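Side-chain contacts in uncharacterized protein (PDB 5IBZ), which probably acts as an arylformamidase-like enzyme of the cyclase family and holds acetylphosphate in a pocket: residues A133-R136 with G142-K145; D25-Q28 with A32-I35; Q305-Y308 with G314-L317; W236-R241 with R273-Y278. One frame throughout, in Å; residues are numbered along the deposited sequence.

Contact 1. Residues A133-R136 with G142-K145; sequences AAIR and GATK
Ala134 O takes two hydrogen bonds from Thr144. The hydroxyl OG1 donates to Ala134 O over 2.7 Å, lying in the carbonyl plane on a lone pair, and Thr144 N donates to the same oxygen over 3.0 Å, tilted out of that plane. OG1 reaches it from between the backbone N and the carbonyl carbon (chi1 66°), a setting that also puts CG2 beside Arg136 NH1. A third bond, Arg136 N to Gly142 O at 2.9 Å, comes from above the carbonyl plane. Between these bonds Ile135 and Ala143 form a single beta bridge.

The flat contact is Arg136 against Thr144: OG1 sits over the centre of one guanidinium face, while at the edge Arg136 NE donates to Ala133 O at 3.0 Å and helps to set the group's rotation. Apolar contact is slight, with Ile135 CD1 3.9 Å from Ala143 CB. A valine replacing Thr144 would probably cost Ala134 O its hydroxyl donor, leaving the backbone N as its one link to this residue.

Both segments belong to the long loop between strands 120-122 and 158-163; Ile135 packs on Ala100 in strand 97-107 of a second subunit, Arg136 on Asp82 in helix 80-85 of a third.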
ATOM      1  N   ALA B 133      22.526 -14.624  -0.873  1.00 11.12           N
ATOM      2  CA  ALA B 133      22.284 -14.070  -2.214  1.00 11.43           C
ATOM      3  C   ALA B 133      21.018 -14.626  -2.881  1.00 11.03           C
ATOM      4  O   ALA B 133      20.539 -14.062  -3.869  1.00 11.80           O
ATOM      5  CB  ALA B 133      23.501 -14.324  -3.104  1.00 13.27           C
ATOM      6  N   ALA B 134      20.467 -15.721  -2.348  1.00 10.38           N
ATOM      7  CA  ALA B 134      19.221 -16.286  -2.866  1.00 11.19           C
ATOM      8  C   ALA B 134      17.983 -15.501  -2.435  1.00  9.71           C
ATOM      9  O   ALA B 134      16.881 -15.702  -2.967  1.00 10.50           O
ATOM     10  CB  ALA B 134      19.081 -17.744  -2.425  1.00 11.84           C
ATOM     11  N   ILE B 135      18.148 -14.617  -1.460  1.00  9.63           N
ATOM     12  CA  ILE B 135      17.020 -13.906  -0.867  1.00  9.60           C
ATOM     13  C   ILE B 135      17.118 -12.492  -1.409  1.00 10.68           C
ATOM     14  O   ILE B 135      17.959 -11.714  -0.955  1.00  9.94           O
ATOM     15  CB  ILE B 135      17.072 -13.921   0.669  1.00  9.09           C
ATOM     16  CG1 ILE B 135      17.376 -15.326   1.206  1.00 11.52           C
ATOM     17  CG2 ILE B 135      15.778 -13.381   1.296  1.00 10.52           C
ATOM     18  CD1 ILE B 135      16.405 -16.399   0.778  1.00 11.20           C
ATOM     19  N   ARG B 136      16.267 -12.180  -2.380  1.00  9.48           N
ATOM     20  CA  ARG B 136      16.413 -10.988  -3.207  1.00  9.78           C
ATOM     21  C   ARG B 136      15.169 -10.101  -3.110  1.00  9.56           C
ATOM     22  O   ARG B 136      14.205 -10.431  -2.416  1.00  9.46           O
ATOM     23  CB  ARG B 136      16.672 -11.385  -4.672  1.00 12.53           C
ATOM     24  CG  ARG B 136      17.937 -12.279  -4.913  1.00 22.17           C
ATOM     25  CD  ARG B 136      17.927 -13.030  -6.316  1.00 19.17           C
ATOM     26  NE  ARG B 136      18.877 -14.159  -6.347  1.00 25.47           N
ATOM     27  CZ  ARG B 136      18.802 -15.174  -7.188  1.00 32.85           C
ATOM     28  NH1 ARG B 136      17.805 -15.234  -8.062  1.00 22.94           N
ATOM     29  NH2 ARG B 136      19.719 -16.137  -7.145  1.00 43.91           N
ATOM     30  N   GLY B 142      12.188 -12.525  -4.774  1.00 11.80           N
ATOM     31  CA  GLY B 142      12.029 -12.581  -3.335  1.00  9.20           C
ATOM     32  C   GLY B 142      12.929 -13.640  -2.742  1.00 11.94           C
ATOM     33  O   GLY B 142      14.054 -13.819  -3.196  1.00 10.83           O
ATOM     34  N   ALA B 143      12.428 -14.357  -1.746  1.00  9.36           N
ATOM     35  CA  ALA B 143      13.136 -15.526  -1.236  1.00  8.43           C
ATOM     36  C   ALA B 143      13.055 -16.667  -2.270  1.00  8.85           C
ATOM     37  O   ALA B 143      12.062 -17.403  -2.320  1.00 10.24           O
ATOM     38  CB  ALA B 143      12.558 -15.944   0.089  1.00  8.11           C
ATOM     39  N   THR B 144      14.082 -16.813  -3.109  1.00  8.91           N
ATOM     40  CA  THR B 144      14.030 -17.778  -4.205  1.00  9.31           C
ATOM     41  C   THR B 144      14.264 -19.195  -3.703  1.00 11.57           C
ATOM     42  O   THR B 144      13.960 -20.177  -4.396  1.00 12.38           O
ATOM     43  CB  THR B 144      15.056 -17.467  -5.315  1.00 12.01           C
ATOM     44  OG1 THR B 144      16.401 -17.627  -4.830  1.00 12.69           O
ATOM     45  CG2 THR B 144      14.844 -16.065  -5.847  1.00 12.73           C
ATOM     46  N   LYS B 145      14.799 -19.271  -2.490  1.00  9.61           N
ATOM     47  CA  LYS B 145      14.876 -20.493  -1.705  1.00  9.08           C
ATOM     48  C   LYS B 145      14.348 -20.146  -0.313  1.00  9.77           C
ATOM     49  O   LYS B 145      14.476 -19.010   0.147  1.00  9.05           O
ATOM     50  CB  LYS B 145      16.312 -21.030  -1.648  1.00 10.91           C
ATOM     51  CG  LYS B 145      16.785 -21.656  -2.950  1.00 13.43           C
ATOM     52  CD  LYS B 145      18.147 -22.305  -2.831  1.00 22.39           C
ATOM     53  CE  LYS B 145      18.445 -23.105  -4.084  1.00 31.21           C
ATOM     54  NZ  LYS B 145      19.688 -23.913  -3.903  1.00 35.66           N
TER

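Contact 2. Residues D25-Q28 with A32-I35; sequences DDDQ and ANYI
Asp27 and Asn33 reach toward each other across a surface loop that leads into helix 37-44, and one side-chain hydrogen bond makes up the contact. Asn33 ND2 donates to Asp27 OD1 over 3.0 Å, with an angle of 157° at the hydrogen. The two groups approach from opposite directions but do not meet flat. The acceptor lies close to the plane of the Asn33 amide, whereas the donor nitrogen stands well above the plane of the Asp27 carboxylate, and the two planes are turned 55° apart. The carboxylate gets there with CG anti to its own nitrogen (chi1 175°).

Asp27 also opens an Asx turn: its OD1, besides receiving Asn33 ND2, accepts from the backbone N of Arg29, two residues on. The other oxygen, OD2, is hydrogen-bonded to Gly30 N and to Tyr127 OH, which ties this loop to the one that follows strand 120-122. With donors at both oxygens, the carboxylate is held against rotation and is likely to stay ionised.

Asn33 OD1 in turn is hydrogen-bonded to Arg29 NH1. The amide therefore has a distinct partner at each end, a carboxylate for its nitrogen and a guanidinium for its oxygen, and this settles which way round it sits. Behind it, Asn33 rides on a short 3-10 turn whose carbonyl at Ala32 O accepts from Ile35 N at 3.0 Å, and the Asn33 side chain also touches Trp23.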
ATOM      1  N   ASP B  25      20.459 -32.438   1.594  1.00 15.82           N
ATOM      2  CA  ASP B  25      21.133 -31.169   1.407  1.00 15.79           C
ATOM      3  C   ASP B  25      20.409 -30.242   0.416  1.00 14.40           C
ATOM      4  O   ASP B  25      20.819 -29.107   0.235  1.00 19.58           O
ATOM      5  CB  ASP B  25      22.581 -31.423   0.984  1.00 21.90           C
ATOM      6  CG  ASP B  25      23.428 -31.987   2.142  1.00 30.31           C
ATOM      7  OD1 ASP B  25      23.334 -31.451   3.269  1.00 33.63           O
ATOM      8  OD2 ASP B  25      24.163 -32.967   1.937  1.00 30.86           O
ATOM      9  N   ASP B  26      19.295 -30.702  -0.160  1.00 14.22           N
ATOM     10  CA  ASP B  26      18.482 -29.806  -0.997  0.50 16.16           C
ATOM     11  C   ASP B  26      17.152 -29.439  -0.332  1.00 14.27           C
ATOM     12  O   ASP B  26      16.350 -28.693  -0.903  1.00 16.17           O
ATOM     13  CB  ASP B  26      18.218 -30.420  -2.384  0.50 20.21           C
ATOM     14  CG  ASP B  26      19.431 -30.344  -3.299  0.50 29.35           C
ATOM     15  OD1 ASP B  26      20.239 -29.407  -3.146  0.50 31.92           O
ATOM     16  OD2 ASP B  26      19.571 -31.218  -4.181  0.50 39.40           O
ATOM     17  N   ASP B  27      16.935 -29.908   0.889  1.00 12.55           N
ATOM     18  CA  ASP B  27      15.729 -29.574   1.636  1.00 11.38           C
ATOM     19  C   ASP B  27      15.554 -28.068   1.848  1.00 11.05           C
ATOM     20  O   ASP B  27      16.507 -27.352   2.165  1.00 11.11           O
ATOM     21  CB  ASP B  27      15.732 -30.254   2.994  1.00 10.64           C
ATOM     22  CG  ASP B  27      14.558 -29.841   3.829  1.00 10.55           C
ATOM     23  OD1 ASP B  27      13.411 -30.110   3.384  1.00  9.75           O
ATOM     24  OD2 ASP B  27      14.777 -29.250   4.913  1.00 10.09           O
ATOM     25  N   GLN B  28      14.318 -27.611   1.683  1.00 10.18           N
ATOM     26  CA  GLN B  28      13.946 -26.236   1.998  1.00  9.94           C
ATOM     27  C   GLN B  28      12.870 -26.109   3.056  1.00 12.85           C
ATOM     28  O   GLN B  28      12.427 -24.994   3.313  1.00 13.17           O
ATOM     29  CB  GLN B  28      13.477 -25.504   0.736  1.00 10.00           C
ATOM     30  CG  GLN B  28      14.556 -25.376  -0.307  1.00 10.62           C
ATOM     31  CD  GLN B  28      14.123 -24.536  -1.486  1.00 15.19           C
ATOM     32  OE1 GLN B  28      13.569 -23.454  -1.320  1.00 12.97           O
ATOM     33  NE2 GLN B  28      14.366 -25.036  -2.691  1.00 21.41           N
ATOM     34  N   ALA B  32       9.617 -28.366   9.562  1.00  8.10           N
ATOM     35  CA  ALA B  32       8.287 -28.725   9.079  1.00  7.78           C
ATOM     36  C   ALA B  32       8.228 -30.201   8.637  1.00  7.92           C
ATOM     37  O   ALA B  32       7.158 -30.829   8.650  1.00  8.96           O
ATOM     38  CB  ALA B  32       7.874 -27.793   7.945  1.00  8.13           C
ATOM     39  N   ASN B  33       9.368 -30.783   8.284  1.00  9.01           N
ATOM     40  CA  ASN B  33       9.390 -32.193   7.924  1.00  9.21           C
ATOM     41  C   ASN B  33       9.088 -33.154   9.083  1.00  9.66           C
ATOM     42  O   ASN B  33       8.828 -34.345   8.856  1.00  9.59           O
ATOM     43  CB  ASN B  33      10.741 -32.535   7.304  1.00  9.03           C
ATOM     44  CG  ASN B  33      10.950 -31.858   5.963  1.00 10.48           C
ATOM     45  OD1 ASN B  33      10.064 -31.848   5.101  1.00 11.86           O
ATOM     46  ND2 ASN B  33      12.117 -31.249   5.792  1.00  9.36           N
ATOM     47  N   TYR B  34       9.105 -32.649  10.316  1.00  8.44           N
ATOM     48  CA  TYR B  34       8.681 -33.431  11.464  1.00  8.51           C
ATOM     49  C   TYR B  34       7.153 -33.631  11.482  1.00  8.23           C
ATOM     50  O   TYR B  34       6.676 -34.532  12.160  1.00  8.46           O
ATOM     51  CB  TYR B  34       9.101 -32.781  12.772  1.00  9.68           C
ATOM     52  CG  TYR B  34      10.572 -32.791  13.114  1.00  9.05           C
ATOM     53  CD1 TYR B  34      11.336 -33.944  13.034  1.00  9.43           C
ATOM     54  CD2 TYR B  34      11.186 -31.633  13.584  1.00  9.16           C
ATOM     55  CE1 TYR B  34      12.662 -33.923  13.374  1.00  9.85           C
ATOM     56  CE2 TYR B  34      12.511 -31.607  13.933  1.00  9.93           C
ATOM     57  CZ  TYR B  34      13.249 -32.747  13.841  1.00 11.38           C
ATOM     58  OH  TYR B  34      14.582 -32.706  14.207  1.00 11.78           O
ATOM     59  N   ILE B  35       6.393 -32.792  10.769  1.00  8.79           N
ATOM     60  CA  ILE B  35       4.955 -32.991  10.704  1.00  8.57           C
ATOM     61  C   ILE B  35       4.653 -33.958   9.549  1.00 10.67           C
ATOM     62  O   ILE B  35       4.775 -33.628   8.370  1.00 13.23           O
ATOM     63  CB  ILE B  35       4.182 -31.676  10.524  1.00  9.65           C
ATOM     64  CG1 ILE B  35       4.581 -30.676  11.616  1.00  8.82           C
ATOM     65  CG2 ILE B  35       2.696 -31.979  10.529  1.00  9.74           C
ATOM     66  CD1 ILE B  35       3.908 -29.285  11.515  1.00  8.45           C
TER

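Contact 3. Residues Q305-Y308 with G314-L317; sequences QPLY and GSPL
Ser315 and Leu307 meet where strand 314-316, an outermost strand of the mixed sheet within this chain, is approached by the loop that follows strand 299-303. The tight part centres on the serine hydroxyl. With OG anti to its backbone nitrogen (chi1 178°), it reaches across to accept from Leu307 N at 2.9 Å and turns its own hydrogen back to Pro316 O, 2.7 Å away in the carbonyl plane on a lone pair. This polar atom is thus buried yet used in both senses. Around it the carbons close in: Pro306 CB lies 3.7 Å from Ser315 CB, and the Leu307 side chain crosses Pro316 at about a right angle, Leu307 CD1 touching Pro316 CG at 4.0 Å.

Toward Gln305 the fit is looser, and a water takes up the gap between backbones. The Gln305 amide is engaged by a second subunit: NE2 is hydrogen-bonded to Asn318 O of that subunit and OE1 to NE2 of its Gln305; Leu307 likewise packs on its Leu317. Beside the water, Leu317 CB approaches Gln305 O to 3.6 Å. The water donates to Gln305 O at 2.8 Å and to Pro316 O at 3.1 Å, so the proline carbonyl receives both it and Ser315 OG.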
ATOM      1  N   GLN B 305      -1.827 -22.778   9.228  1.00  7.41           N
ATOM      2  CA  GLN B 305      -1.231 -22.680   7.894  1.00  7.41           C
ATOM      3  C   GLN B 305      -0.920 -21.222   7.534  1.00  8.42           C
ATOM      4  O   GLN B 305      -1.660 -20.304   7.880  1.00  7.75           O
ATOM      5  CB  GLN B 305      -2.159 -23.321   6.854  1.00  8.09           C
ATOM      6  CG  GLN B 305      -3.484 -22.575   6.595  1.00  6.98           C
ATOM      7  CD  GLN B 305      -4.653 -22.996   7.505  1.00  6.96           C
ATOM      8  OE1 GLN B 305      -4.475 -23.313   8.684  1.00  8.63           O
ATOM      9  NE2 GLN B 305      -5.857 -22.944   6.954  1.00  7.73           N
ATOM     10  N   PRO B 306       0.197 -21.008   6.841  1.00  7.90           N
ATOM     11  CA  PRO B 306       0.475 -19.670   6.337  1.00  7.65           C
ATOM     12  C   PRO B 306      -0.316 -19.389   5.069  1.00 10.17           C
ATOM     13  O   PRO B 306      -0.867 -20.313   4.466  1.00  9.82           O
ATOM     14  CB  PRO B 306       1.964 -19.734   6.015  1.00  9.60           C
ATOM     15  CG  PRO B 306       2.128 -21.126   5.501  1.00  8.29           C
ATOM     16  CD  PRO B 306       1.174 -21.991   6.328  1.00  8.82           C
ATOM     17  N   LEU B 307      -0.378 -18.131   4.662  1.00  7.45           N
ATOM     18  CA  LEU B 307      -0.880 -17.812   3.322  1.00  6.78           C
ATOM     19  C   LEU B 307       0.116 -18.325   2.275  1.00  8.87           C
ATOM     20  O   LEU B 307       1.322 -18.422   2.534  1.00  9.78           O
ATOM     21  CB  LEU B 307      -1.082 -16.317   3.130  1.00  7.06           C
ATOM     22  CG  LEU B 307      -2.100 -15.659   4.055  1.00  9.42           C
ATOM     23  CD1 LEU B 307      -2.130 -14.179   3.805  1.00 10.29           C
ATOM     24  CD2 LEU B 307      -3.499 -16.263   3.834  1.00  9.96           C
ATOM     25  N   TYR B 308      -0.397 -18.644   1.094  1.00  8.35           N
ATOM     26  CA  TYR B 308       0.432 -19.104  -0.011  1.00  7.22           C
ATOM     27  C   TYR B 308       1.025 -17.890  -0.758  1.00  7.54           C
ATOM     28  O   TYR B 308       0.404 -17.353  -1.694  1.00  8.74           O
ATOM     29  CB  TYR B 308      -0.411 -19.985  -0.944  1.00  7.43           C
ATOM     30  CG  TYR B 308       0.285 -20.608  -2.133  1.00  7.96           C
ATOM     31  CD1 TYR B 308       1.655 -20.490  -2.330  1.00  8.52           C
ATOM     32  CD2 TYR B 308      -0.455 -21.256  -3.108  1.00 10.46           C
ATOM     33  CE1 TYR B 308       2.274 -21.033  -3.440  1.00 12.90           C
ATOM     34  CE2 TYR B 308       0.159 -21.799  -4.231  1.00 12.20           C
ATOM     35  CZ  TYR B 308       1.521 -21.678  -4.391  1.00 15.91           C
ATOM     36  OH  TYR B 308       2.142 -22.210  -5.510  1.00 18.60           O
ATOM     37  N   GLY B 314       7.652 -14.749   5.402  1.00  8.46           N
ATOM     38  CA  GLY B 314       6.755 -15.017   6.515  1.00  7.46           C
ATOM     39  C   GLY B 314       5.334 -14.790   6.049  1.00  9.32           C
ATOM     40  O   GLY B 314       5.095 -14.489   4.885  1.00  9.64           O
ATOM     41  N   SER B 315       4.385 -14.894   6.962  1.00  9.56           N
ATOM     42  CA  SER B 315       2.987 -14.733   6.617  1.00  8.24           C
ATOM     43  C   SER B 315       2.153 -14.371   7.822  1.00  6.46           C
ATOM     44  O   SER B 315       2.421 -14.873   8.911  1.00  8.20           O
ATOM     45  CB  SER B 315       2.442 -16.031   6.051  1.00 12.00           C
ATOM     46  OG  SER B 315       1.071 -15.906   5.741  1.00  9.77           O
ATOM     47  N   PRO B 316       1.114 -13.549   7.625  1.00  9.02           N
ATOM     48  CA  PRO B 316       0.051 -13.460   8.622  1.00  6.48           C
ATOM     49  C   PRO B 316      -0.745 -14.739   8.635  1.00  7.37           C
ATOM     50  O   PRO B 316      -0.691 -15.549   7.702  1.00  9.24           O
ATOM     51  CB  PRO B 316      -0.801 -12.265   8.158  1.00 10.78           C
ATOM     52  CG  PRO B 316      -0.501 -12.103   6.760  1.00 16.74           C
ATOM     53  CD  PRO B 316       0.876 -12.641   6.491  1.00 11.23           C
ATOM     54  N   LEU B 317      -1.457 -14.953   9.724  1.00 10.15           N
ATOM     55  CA  LEU B 317      -2.350 -16.096   9.782  1.00 11.33           C
ATOM     56  C   LEU B 317      -3.373 -15.914  10.878  1.00  8.93           C
ATOM     57  O   LEU B 317      -3.323 -14.966  11.645  1.00  9.73           O
ATOM     58  CB  LEU B 317      -1.573 -17.379   9.994  1.00 12.99           C
ATOM     59  CG  LEU B 317      -0.981 -17.543  11.381  1.00  9.88           C
ATOM     60  CD1 LEU B 317      -0.872 -19.055  11.688  1.00 13.49           C
ATOM     61  CD2 LEU B 317       0.378 -16.922  11.463  1.00 11.07           C
TER
HETATM   62  O   HOH W   1      -2.633 -17.861   7.017  1.00 22.23           O

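Contact 4. Residues W236-R241 with R273-Y278; sequences WIHEQR and RDLGVY
The imidazole of His238 meets Leu275 obliquely, its CD2 lying 3.9 Å from Leu275 CD2, and the two side chains cross at about a right angle. On the far side of the same helix, the Trp236 indole carries Gln240 CG over one face, offset toward the rim, and packs on helix 180-190. The third flat group is the Arg273 guanidinium: Asp274 OD1 lies near its plane, 2.9 Å from NH1 in a salt bridge, and Tyr122 adds a cation-pi contact.

The rest of the meeting is apolar. Leu275 forks over the base of the histidine, CD1 touching His238 CB at 3.8 Å. His238 CG stands anti to its backbone nitrogen (chi1 176°), which carries the ring alongside the other methyl. Ile237 CG2 reaches Val277 CG1 at 4.1 Å. An alanine in place of Leu275 would probably open a gap beside His238, leaving its ring to rely more on the weak hydrogen bond from NE2 to Asn19.

Helix 233-239 ends in a Schellman motif at Arg241 and leads to strand 244-247; helix 266-275 ends as Gly276 turns to positive phi, before the neighbouring parallel strand 278-281. This is the packing of helices from successive beta-alpha-beta crossovers.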
ATOM      1  N   TRP B 236      16.850 -27.840  23.867  1.00 10.22           N
ATOM      2  CA  TRP B 236      15.603 -28.533  24.218  1.00  9.46           C
ATOM      3  C   TRP B 236      14.638 -28.570  23.026  1.00  9.73           C
ATOM      4  O   TRP B 236      14.048 -29.607  22.724  1.00 11.25           O
ATOM      5  CB  TRP B 236      14.962 -27.856  25.426  1.00  9.46           C
ATOM      6  CG  TRP B 236      13.705 -28.481  25.914  1.00 10.16           C
ATOM      7  CD1 TRP B 236      13.578 -29.617  26.676  1.00 13.68           C
ATOM      8  CD2 TRP B 236      12.384 -28.001  25.682  1.00  9.75           C
ATOM      9  NE1 TRP B 236      12.250 -29.851  26.944  1.00 14.78           N
ATOM     10  CE2 TRP B 236      11.500 -28.876  26.336  1.00 10.76           C
ATOM     11  CE3 TRP B 236      11.862 -26.904  24.988  1.00 12.61           C
ATOM     12  CZ2 TRP B 236      10.122 -28.691  26.312  1.00 14.15           C
ATOM     13  CZ3 TRP B 236      10.494 -26.728  24.964  1.00 15.42           C
ATOM     14  CH2 TRP B 236       9.643 -27.613  25.618  1.00 14.66           C
ATOM     15  N   ILE B 237      14.476 -27.439  22.360  1.00  9.95           N
ATOM     16  CA  ILE B 237      13.642 -27.371  21.171  1.00  8.90           C
ATOM     17  C   ILE B 237      14.117 -28.376  20.136  1.00  9.75           C
ATOM     18  O   ILE B 237      13.308 -29.056  19.494  1.00  9.89           O
ATOM     19  CB  ILE B 237      13.643 -25.927  20.600  1.00  8.85           C
ATOM     20  CG1 ILE B 237      12.819 -25.020  21.517  1.00  9.57           C
ATOM     21  CG2 ILE B 237      13.054 -25.913  19.207  1.00  9.42           C
ATOM     22  CD1 ILE B 237      13.061 -23.537  21.326  1.00 10.13           C
ATOM     23  N   HIS B 238      15.432 -28.475  19.964  1.00  9.77           N
ATOM     24  CA  HIS B 238      16.019 -29.487  19.082  1.00  9.27           C
ATOM     25  C   HIS B 238      15.704 -30.924  19.511  1.00 12.28           C
ATOM     26  O   HIS B 238      15.263 -31.730  18.678  1.00 12.52           O
ATOM     27  CB  HIS B 238      17.540 -29.307  18.999  1.00 11.56           C
ATOM     28  CG  HIS B 238      18.231 -30.369  18.195  1.00 11.33           C
ATOM     29  ND1 HIS B 238      19.113 -31.268  18.753  1.00 14.11           N
ATOM     30  CD2 HIS B 238      18.177 -30.670  16.873  1.00 15.57           C
ATOM     31  CE1 HIS B 238      19.565 -32.081  17.810  1.00 11.16           C
ATOM     32  NE2 HIS B 238      19.023 -31.731  16.660  1.00 17.06           N
ATOM     33  N   GLU B 239      15.947 -31.207  20.792  0.54  9.57           N
ATOM     34  CA  GLU B 239      15.713 -32.520  21.392  0.54 12.46           C
ATOM     35  C   GLU B 239      14.322 -33.027  21.110  0.54 11.03           C
ATOM     36  O   GLU B 239      14.133 -34.194  20.750  0.54 11.40           O
ATOM     37  CB  GLU B 239      15.910 -32.456  22.915  0.54 13.69           C
ATOM     38  CG  GLU B 239      17.342 -32.350  23.345  0.54 18.57           C
ATOM     39  CD  GLU B 239      17.501 -31.952  24.795  0.54 11.87           C
ATOM     40  OE1 GLU B 239      18.316 -31.038  25.059  0.54 11.86           O
ATOM     41  OE2 GLU B 239      16.853 -32.585  25.670  0.54 13.70           O
ATOM     42  N   GLN B 240      13.363 -32.123  21.292  1.00 11.39           N
ATOM     43  CA  GLN B 240      11.939 -32.437  21.271  1.00 11.10           C
ATOM     44  C   GLN B 240      11.367 -32.536  19.854  1.00  9.01           C
ATOM     45  O   GLN B 240      10.208 -32.919  19.678  1.00  9.53           O
ATOM     46  CB  GLN B 240      11.163 -31.388  22.074  1.00 10.94           C
ATOM     47  CG  GLN B 240      11.474 -31.394  23.576  1.00 12.44           C
ATOM     48  CD  GLN B 240      11.059 -32.688  24.245  1.00 18.34           C
ATOM     49  OE1 GLN B 240      10.008 -33.246  23.939  1.00 15.97           O
ATOM     50  NE2 GLN B 240      11.878 -33.175  25.161  1.00 20.75           N
ATOM     51  N   ARG B 241      12.176 -32.226  18.849  1.00  8.70           N
ATOM     52  CA  ARG B 241      11.789 -32.360  17.446  1.00  9.13           C
ATOM     53  C   ARG B 241      10.508 -31.570  17.172  1.00  9.02           C
ATOM     54  O   ARG B 241       9.623 -32.005  16.434  1.00 10.65           O
ATOM     55  CB  ARG B 241      11.664 -33.840  17.059  1.00  9.85           C
ATOM     56  CG  ARG B 241      13.029 -34.519  16.993  1.00 13.14           C
ATOM     57  CD  ARG B 241      12.920 -35.971  16.513  1.00 12.87           C
ATOM     58  NE  ARG B 241      12.481 -36.866  17.576  1.00 17.17           N
ATOM     59  CZ  ARG B 241      12.178 -38.156  17.405  1.00 21.21           C
ATOM     60  NH1 ARG B 241      12.208 -38.705  16.199  1.00 22.07           N
ATOM     61  NH2 ARG B 241      11.811 -38.891  18.450  1.00 20.35           N
ATOM     62  N   ARG B 273      18.280 -20.496  11.274  1.00  9.02           N
ATOM     63  CA  ARG B 273      19.396 -20.995  10.476  1.00  8.84           C
ATOM     64  C   ARG B 273      19.875 -22.387  10.863  1.00 10.48           C
ATOM     65  O   ARG B 273      20.039 -23.240   9.994  1.00 11.03           O
ATOM     66  CB  ARG B 273      20.577 -20.030  10.553  1.00 10.54           C
ATOM     67  CG  ARG B 273      21.807 -20.532   9.833  1.00 13.69           C
ATOM     68  CD  ARG B 273      22.971 -19.670  10.156  1.00 14.03           C
ATOM     69  NE  ARG B 273      24.136 -19.944   9.341  1.00 19.16           N
ATOM     70  CZ  ARG B 273      25.131 -20.756   9.663  1.00 21.80           C
ATOM     71  NH1 ARG B 273      25.095 -21.462  10.789  1.00 30.74           N
ATOM     72  NH2 ARG B 273      26.171 -20.883   8.841  1.00 20.29           N
ATOM     73  N   ASP B 274      20.151 -22.618  12.141  1.00 10.28           N
ATOM     74  CA  ASP B 274      20.806 -23.860  12.505  1.00  9.35           C
ATOM     75  C   ASP B 274      19.810 -25.034  12.538  1.00  9.65           C
ATOM     76  O   ASP B 274      20.118 -26.113  12.018  1.00 11.52           O
ATOM     77  CB  ASP B 274      21.521 -23.701  13.852  1.00 10.83           C
ATOM     78  CG  ASP B 274      22.649 -22.680  13.805  1.00 16.94           C
ATOM     79  OD1 ASP B 274      23.268 -22.536  12.741  1.00 16.60           O
ATOM     80  OD2 ASP B 274      22.916 -22.022  14.832  1.00 17.10           O
ATOM     81  N   LEU B 275      18.648 -24.850  13.164  1.00 10.03           N
ATOM     82  CA  LEU B 275      17.667 -25.942  13.295  1.00  9.11           C
ATOM     83  C   LEU B 275      16.592 -25.998  12.207  1.00  9.54           C
ATOM     84  O   LEU B 275      15.954 -27.045  12.008  1.00  9.25           O
ATOM     85  CB  LEU B 275      16.963 -25.851  14.654  1.00  8.78           C
ATOM     86  CG  LEU B 275      17.837 -25.882  15.907  1.00 12.53           C
ATOM     87  CD1 LEU B 275      16.945 -25.986  17.148  1.00 13.42           C
ATOM     88  CD2 LEU B 275      18.843 -27.004  15.867  1.00 15.05           C
ATOM     89  N   GLY B 276      16.366 -24.884  11.517  1.00  8.26           N
ATOM     90  CA  GLY B 276      15.276 -24.814  10.566  1.00  8.56           C
ATOM     91  C   GLY B 276      13.915 -24.905  11.254  1.00  7.75           C
ATOM     92  O   GLY B 276      12.946 -25.426  10.696  1.00  8.60           O
ATOM     93  N   VAL B 277      13.834 -24.361  12.464  1.00  7.69           N
ATOM     94  CA  VAL B 277      12.595 -24.317  13.251  1.00  7.48           C
ATOM     95  C   VAL B 277      11.920 -22.954  13.074  1.00  7.28           C
ATOM     96  O   VAL B 277      12.565 -21.925  13.188  1.00  8.63           O
ATOM     97  CB  VAL B 277      12.915 -24.605  14.729  1.00  8.79           C
ATOM     98  CG1 VAL B 277      11.724 -24.298  15.637  1.00  7.42           C
ATOM     99  CG2 VAL B 277      13.340 -26.076  14.902  1.00  9.85           C
ATOM    100  N   TYR B 278      10.624 -22.963  12.783  1.00  7.08           N
ATOM    101  CA  TYR B 278       9.870 -21.757  12.498  1.00  8.01           C
ATOM    102  C   TYR B 278       9.527 -21.009  13.775  1.00 10.00           C
ATOM    103  O   TYR B 278       9.385 -21.600  14.847  1.00  7.98           O
ATOM    104  CB  TYR B 278       8.586 -22.119  11.715  1.00  7.84           C
ATOM    105  CG  TYR B 278       8.930 -22.705  10.371  1.00  7.60           C
ATOM    106  CD1 TYR B 278       9.284 -24.044  10.252  1.00 10.44           C
ATOM    107  CD2 TYR B 278       8.963 -21.926   9.231  1.00  9.14           C
ATOM    108  CE1 TYR B 278       9.655 -24.582   9.041  1.00  9.22           C
ATOM    109  CE2 TYR B 278       9.317 -22.454   8.011  1.00  7.91           C
ATOM    110  CZ  TYR B 278       9.685 -23.787   7.917  1.00  7.33           C
ATOM    111  OH  TYR B 278      10.049 -24.333   6.689  1.00 10.61           O
TER

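In the fold
Contacts 2 and 4 are the closest pair, their centres 12 Å apart: Tyr34 CD2 lies 3.3 Å from Arg241 O. Contact 2 also touches contact 1, where Gln28 OE1 comes within 3.3 Å of Lys145 CA. Contact 3 stands about 7 Å from contact 1 at the nearest atoms, but both meet the second subunit. None reaches acetylphosphate directly; Ile135, Leu317 and Val277 have side chains about 13, 12 and 12 Å from a bound molecule. The acetylphosphate pocket residues His268, Glu281 and Asp115 sit on connected elements: helix 266-275 and strand 278-281 of contact 4, and strand 113-115, which pairs with strand 314-316 of contact 3.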